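Local coordinates for protein uncharacterized peptidase Lmo0363 (Listeria monocytogenes, PDB 3L4E) that is uncharacterised but probably acts as a serine-type peptidase of the S51 (peptidase E-like) family, at residues D13-E22 and F194-L205. Sequence-based numbering, arbitrary orientation.
With SO4 (sulfate ion), chain B.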
loop_
_atom_site.group_PDB
_atom_site.type_symbol
_atom_site.label_atom_id
_atom_site.label_comp_id
_atom_site.label_asym_id
_atom_site.label_seq_id
_atom_site.Cartn_x
_atom_site.Cartn_y
_atom_site.Cartn_z
ATOM N N ASP A 13 -3.609 7.054 -10.994
ATOM C CA ASP A 13 -4.899 7.019 -11.687
ATOM C C ASP A 13 -6.031 7.595 -10.839
ATOM O O ASP A 13 -7.134 7.822 -11.346
ATOM C CB ASP A 13 -5.257 5.590 -12.103
ATOM C CG ASP A 13 -4.510 5.129 -13.341
ATOM O OD1 ASP A 13 -4.062 5.984 -14.136
ATOM O OD2 ASP A 13 -4.393 3.902 -13.526
ATOM N N VAL A 14 -5.770 7.841 -9.555
ATOM C CA VAL A 14 -6.835 8.313 -8.660
ATOM C C VAL A 14 -6.434 9.516 -7.806
ATOM O O VAL A 14 -6.965 9.717 -6.706
ATOM C CB VAL A 14 -7.343 7.189 -7.724
ATOM C CG1 VAL A 14 -7.989 6.062 -8.523
ATOM C CG2 VAL A 14 -6.203 6.636 -6.862
ATOM N N VAL A 15 -5.521 10.333 -8.322
ATOM C CA VAL A 15 -5.084 11.514 -7.587
ATOM C C VAL A 15 -6.251 12.396 -7.109
ATOM O O VAL A 15 -6.264 12.811 -5.946
ATOM C CB VAL A 15 -4.036 12.326 -8.373
ATOM C CG1 VAL A 15 -3.680 13.615 -7.629
ATOM C CG2 VAL A 15 -2.798 11.466 -8.619
ATOM N N PRO A 16 -7.242 12.664 -7.978
ATOM C CA PRO A 16 -8.360 13.490 -7.494
ATOM C C PRO A 16 -9.151 12.846 -6.352
ATOM O O PRO A 16 -9.698 13.568 -5.531
ATOM C CB PRO A 16 -9.250 13.657 -8.736
ATOM C CG PRO A 16 -8.323 13.473 -9.892
ATOM C CD PRO A 16 -7.325 12.427 -9.429
ATOM N N LEU A 17 -9.224 11.519 -6.300
ATOM C CA LEU A 17 -9.897 10.881 -5.174
ATOM C C LEU A 17 -9.100 11.107 -3.901
ATOM O O LEU A 17 -9.672 11.286 -2.826
ATOM C CB LEU A 17 -10.108 9.385 -5.421
ATOM C CG LEU A 17 -10.952 9.059 -6.658
ATOM C CD1 LEU A 17 -11.202 7.557 -6.740
ATOM C CD2 LEU A 17 -12.279 9.825 -6.659
ATOM N N PHE A 18 -7.774 11.110 -4.022
ATOM C CA PHE A 18 -6.945 11.404 -2.862
ATOM C C PHE A 18 -7.145 12.830 -2.340
ATOM O O PHE A 18 -7.248 13.041 -1.126
ATOM C CB PHE A 18 -5.454 11.147 -3.111
ATOM C CG PHE A 18 -4.615 11.366 -1.887
ATOM C CD1 PHE A 18 -4.660 10.457 -0.833
ATOM C CD2 PHE A 18 -3.816 12.493 -1.767
ATOM C CE1 PHE A 18 -3.918 10.668 0.308
ATOM C CE2 PHE A 18 -3.074 12.705 -0.640
ATOM C CZ PHE A 18 -3.120 11.789 0.408
ATOM N N THR A 19 -7.192 13.812 -3.242
ATOM C CA THR A 19 -7.407 15.188 -2.808
ATOM C C THR A 19 -8.820 15.402 -2.258
ATOM O O THR A 19 -9.029 16.275 -1.432
ATOM C CB THR A 19 -7.103 16.214 -3.920
ATOM O OG1 THR A 19 -7.963 15.981 -5.040
ATOM C CG2 THR A 19 -5.661 16.094 -4.375
ATOM N N GLU A 20 -9.783 14.607 -2.717
ATOM C CA GLU A 20 -11.097 14.583 -2.077
ATOM C C GLU A 20 -10.988 14.005 -0.664
ATOM O O GLU A 20 -11.605 14.499 0.265
ATOM C CB GLU A 20 -12.096 13.764 -2.910
ATOM C CG GLU A 20 -13.463 13.615 -2.273
ATOM C CD GLU A 20 -14.381 12.700 -3.067
ATOM O OE1 GLU A 20 -14.150 12.528 -4.284
ATOM O OE2 GLU A 20 -15.338 12.160 -2.476
ATOM N N PHE A 21 -10.189 12.957 -0.512
ATOM C CA PHE A 21 -10.032 12.277 0.776
ATOM C C PHE A 21 -9.351 13.155 1.840
ATOM O O PHE A 21 -9.802 13.216 2.992
ATOM C CB PHE A 21 -9.245 10.978 0.556
ATOM C CG PHE A 21 -9.097 10.119 1.783
ATOM C CD1 PHE A 21 -10.203 9.533 2.377
ATOM C CD2 PHE A 21 -7.842 9.862 2.314
ATOM C CE1 PHE A 21 -10.063 8.724 3.499
ATOM C CE2 PHE A 21 -7.691 9.050 3.438
ATOM C CZ PHE A 21 -8.804 8.481 4.031
ATOM N N GLU A 22 -8.278 13.847 1.443
ATOM C CA GLU A 22 -7.437 14.593 2.383
ATOM C C GLU A 22 -7.136 16.037 1.934
ATOM O O GLU A 22 -6.634 16.243 0.838
ATOM C CB GLU A 22 -6.125 13.828 2.566
ATOM C CG GLU A 22 -5.130 14.455 3.529
ATOM C CD GLU A 22 -5.464 14.203 4.984
ATOM O OE1 GLU A 22 -6.368 13.391 5.270
ATOM O OE2 GLU A 22 -4.804 14.813 5.849
ATOM N N PHE A 194 -11.691 4.577 0.613
ATOM C CA PHE A 194 -11.531 5.574 1.663
ATOM C C PHE A 194 -11.853 4.891 2.980
ATOM O O PHE A 194 -12.972 4.384 3.163
ATOM C CB PHE A 194 -12.559 6.704 1.516
ATOM C CG PHE A 194 -12.367 7.611 0.320
ATOM C CD1 PHE A 194 -11.470 7.328 -0.691
ATOM C CD2 PHE A 194 -13.138 8.762 0.213
ATOM C CE1 PHE A 194 -11.335 8.189 -1.775
ATOM C CE2 PHE A 194 -13.005 9.613 -0.862
ATOM C CZ PHE A 194 -12.099 9.325 -1.855
ATOM N N ILE A 195 -10.901 4.888 3.901
ATOM C CA ILE A 195 -11.137 4.303 5.214
ATOM C C ILE A 195 -10.857 5.304 6.331
ATOM O O ILE A 195 -9.731 5.780 6.493
ATOM C CB ILE A 195 -10.311 3.018 5.422
ATOM C CG1 ILE A 195 -10.739 1.964 4.401
ATOM C CG2 ILE A 195 -10.499 2.497 6.848
ATOM C CD1 ILE A 195 -9.730 0.879 4.147
ATOM N N ARG A 196 -11.909 5.630 7.073
ATOM C CA ARG A 196 -11.828 6.489 8.246
ATOM C C ARG A 196 -12.503 5.760 9.403
ATOM O O ARG A 196 -13.729 5.793 9.549
ATOM C CB ARG A 196 -12.525 7.828 7.988
ATOM C CG ARG A 196 -11.946 8.637 6.826
ATOM C CD ARG A 196 -10.750 9.472 7.268
ATOM N NE ARG A 196 -10.366 10.485 6.278
ATOM C CZ ARG A 196 -9.166 11.055 6.226
ATOM N NH1 ARG A 196 -8.233 10.709 7.104
ATOM N NH2 ARG A 196 -8.896 11.968 5.300
ATOM N N GLY A 197 -11.701 5.077 10.207
ATOM C CA GLY A 197 -12.235 4.234 11.258
ATOM C C GLY A 197 -13.066 3.105 10.680
ATOM O O GLY A 197 -12.589 2.343 9.834
ATOM N N LYS A 198 -14.313 3.004 11.135
ATOM C CA LYS A 198 -15.230 1.987 10.640
ATOM C C LYS A 198 -15.903 2.404 9.337
ATOM O O LYS A 198 -16.630 1.616 8.738
ATOM C CB LYS A 198 -16.297 1.662 11.688
ATOM C CG LYS A 198 -15.774 0.935 12.914
ATOM C CD LYS A 198 -16.911 0.582 13.863
ATOM C CE LYS A 198 -16.391 -0.039 15.150
ATOM N NZ LYS A 198 -17.505 -0.428 16.064
ATOM N N GLU A 199 -15.667 3.640 8.900
ATOM C CA GLU A 199 -16.294 4.147 7.681
ATOM C C GLU A 199 -15.447 3.755 6.471
ATOM O O GLU A 199 -14.357 4.283 6.273
ATOM C CB GLU A 199 -16.506 5.671 7.762
ATOM C CG GLU A 199 -17.399 6.089 8.935
ATOM C CD GLU A 199 -17.765 7.575 8.977
ATOM O OE1 GLU A 199 -17.007 8.433 8.465
ATOM O OE2 GLU A 199 -18.828 7.886 9.561
ATOM N N VAL A 200 -15.961 2.816 5.678
ATOM C CA VAL A 200 -15.270 2.289 4.499
ATOM C C VAL A 200 -16.094 2.545 3.238
ATOM O O VAL A 200 -17.230 2.064 3.107
ATOM C CB VAL A 200 -15.025 0.767 4.643
ATOM C CG1 VAL A 200 -14.332 0.195 3.406
ATOM C CG2 VAL A 200 -14.213 0.475 5.894
ATOM N N ILE A 201 -15.523 3.305 2.310
ATOM C CA ILE A 201 -16.258 3.743 1.128
ATOM C C ILE A 201 -15.418 3.576 -0.131
ATOM O O ILE A 201 -14.295 4.072 -0.206
ATOM C CB ILE A 201 -16.658 5.225 1.246
ATOM C CG1 ILE A 201 -17.427 5.476 2.548
ATOM C CG2 ILE A 201 -17.500 5.640 0.053
ATOM C CD1 ILE A 201 -17.600 6.940 2.903
ATOM N N THR A 202 -15.960 2.879 -1.120
ATOM C CA THR A 202 -15.319 2.817 -2.424
ATOM C C THR A 202 -15.760 4.006 -3.270
ATOM O O THR A 202 -16.947 4.356 -3.304
ATOM C CB THR A 202 -15.663 1.515 -3.171
ATOM O OG1 THR A 202 -15.154 0.397 -2.435
ATOM C CG2 THR A 202 -15.036 1.517 -4.564
ATOM N N LYS A 203 -14.792 4.624 -3.943
ATOM C CA LYS A 203 -15.051 5.707 -4.883
ATOM C C LYS A 203 -14.404 5.382 -6.218
ATOM O O LYS A 203 -13.343 4.754 -6.263
ATOM C CB LYS A 203 -14.469 7.013 -4.348
ATOM C CG LYS A 203 -15.129 7.520 -3.076
ATOM C CD LYS A 203 -16.519 8.044 -3.361
ATOM C CE LYS A 203 -17.211 8.510 -2.092
ATOM N NZ LYS A 203 -18.665 8.739 -2.324
ATOM N N ARG A 204 -15.020 5.826 -7.305
ATOM C CA ARG A 204 -14.488 5.574 -8.635
ATOM C C ARG A 204 -14.375 6.882 -9.388
ATOM O O ARG A 204 -15.278 7.713 -9.332
ATOM C CB ARG A 204 -15.369 4.596 -9.418
ATOM C CG ARG A 204 -14.869 4.344 -10.834
ATOM C CD ARG A 204 -15.573 3.177 -11.525
ATOM N NE ARG A 204 -14.935 2.880 -12.805
ATOM C CZ ARG A 204 -15.441 3.200 -13.993
ATOM N NH1 ARG A 204 -14.777 2.893 -15.101
ATOM N NH2 ARG A 204 -16.615 3.815 -14.081
ATOM N N LEU A 205 -13.257 7.047 -10.086
ATOM C CA LEU A 205 -13.009 8.228 -10.892
ATOM C C LEU A 205 -13.460 7.935 -12.313
ATOM O O LEU A 205 -12.921 7.042 -12.970
ATOM C CB LEU A 205 -11.520 8.569 -10.861
ATOM C CG LEU A 205 -11.083 9.850 -11.563
ATOM C CD1 LEU A 205 -11.901 11.023 -11.060
ATOM C CD2 LEU A 205 -9.607 10.071 -11.311
HETATM S S SO4 B . -11.480 1.074 -14.326
HETATM O O1 SO4 B . -10.031 1.217 -14.199
HETATM O O2 SO4 B . -11.967 1.984 -15.362
HETATM O O3 SO4 B . -11.817 -0.304 -14.662
HETATM O O4 SO4 B . -12.111 1.424 -13.056
HETATM O O HOH W 1 -12.099 11.607 4.269
HETATM O O HOH W 2 -5.568 11.659 7.700
#
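Phe21, in the last turn of helix 15-21, takes the guanidinium of Arg196 flat over one ring face and meets Phe194 as well, joining the helix to the C-terminal beta-hairpin of the mixed sheet in this S51-family alpha/beta fold. Arg196 CZ sits 3.8 Å from the centroid of the Phe21 ring, a stacked cation-pi contact with planes only 13° apart. The guanidinium edge is used too: NH2 of Arg196 donates to Phe21 O at 2.8 Å, from above the carbonyl plane, and in a nearly straight salt bridge to Glu22 OE1 at 2.9 Å. One water joins Arg196 NE to Phe21 O, and a second joins Arg196 NH1 to Glu22 OE1; direct bonds, waters and ring together restrict rotation of the guanidinium. Asn4 OD1 accepts a further bond from NH1. A bend at chi2 (-85°) brings the arginine chain over the ring.

Phe194 lies oblique to Phe21, its plane turned by 51°, and receives Phe21 CB over its face in a CH-pi contact, 4.1 Å from CB to the ring centroid. Lys203 CG covers the opposite face, and Glu20 OE2 approaches the ring edge at CE2. Farther toward the helix start, Leu17 CB packs on Phe194 CE1 while its CD1 reaches Lys203 O.

A type II' turn from Arg196 to Glu199 links the two hairpin strands, and strand 191-196 runs antiparallel to 4-8, making 199-204 outermost within this chain. At the hairpin's far end Arg204 NE and NH1 donate to a sulfate, probably from the crystallisation liquor, and Leu205 CD2 rests against Pro16 CD at 3.8 Å.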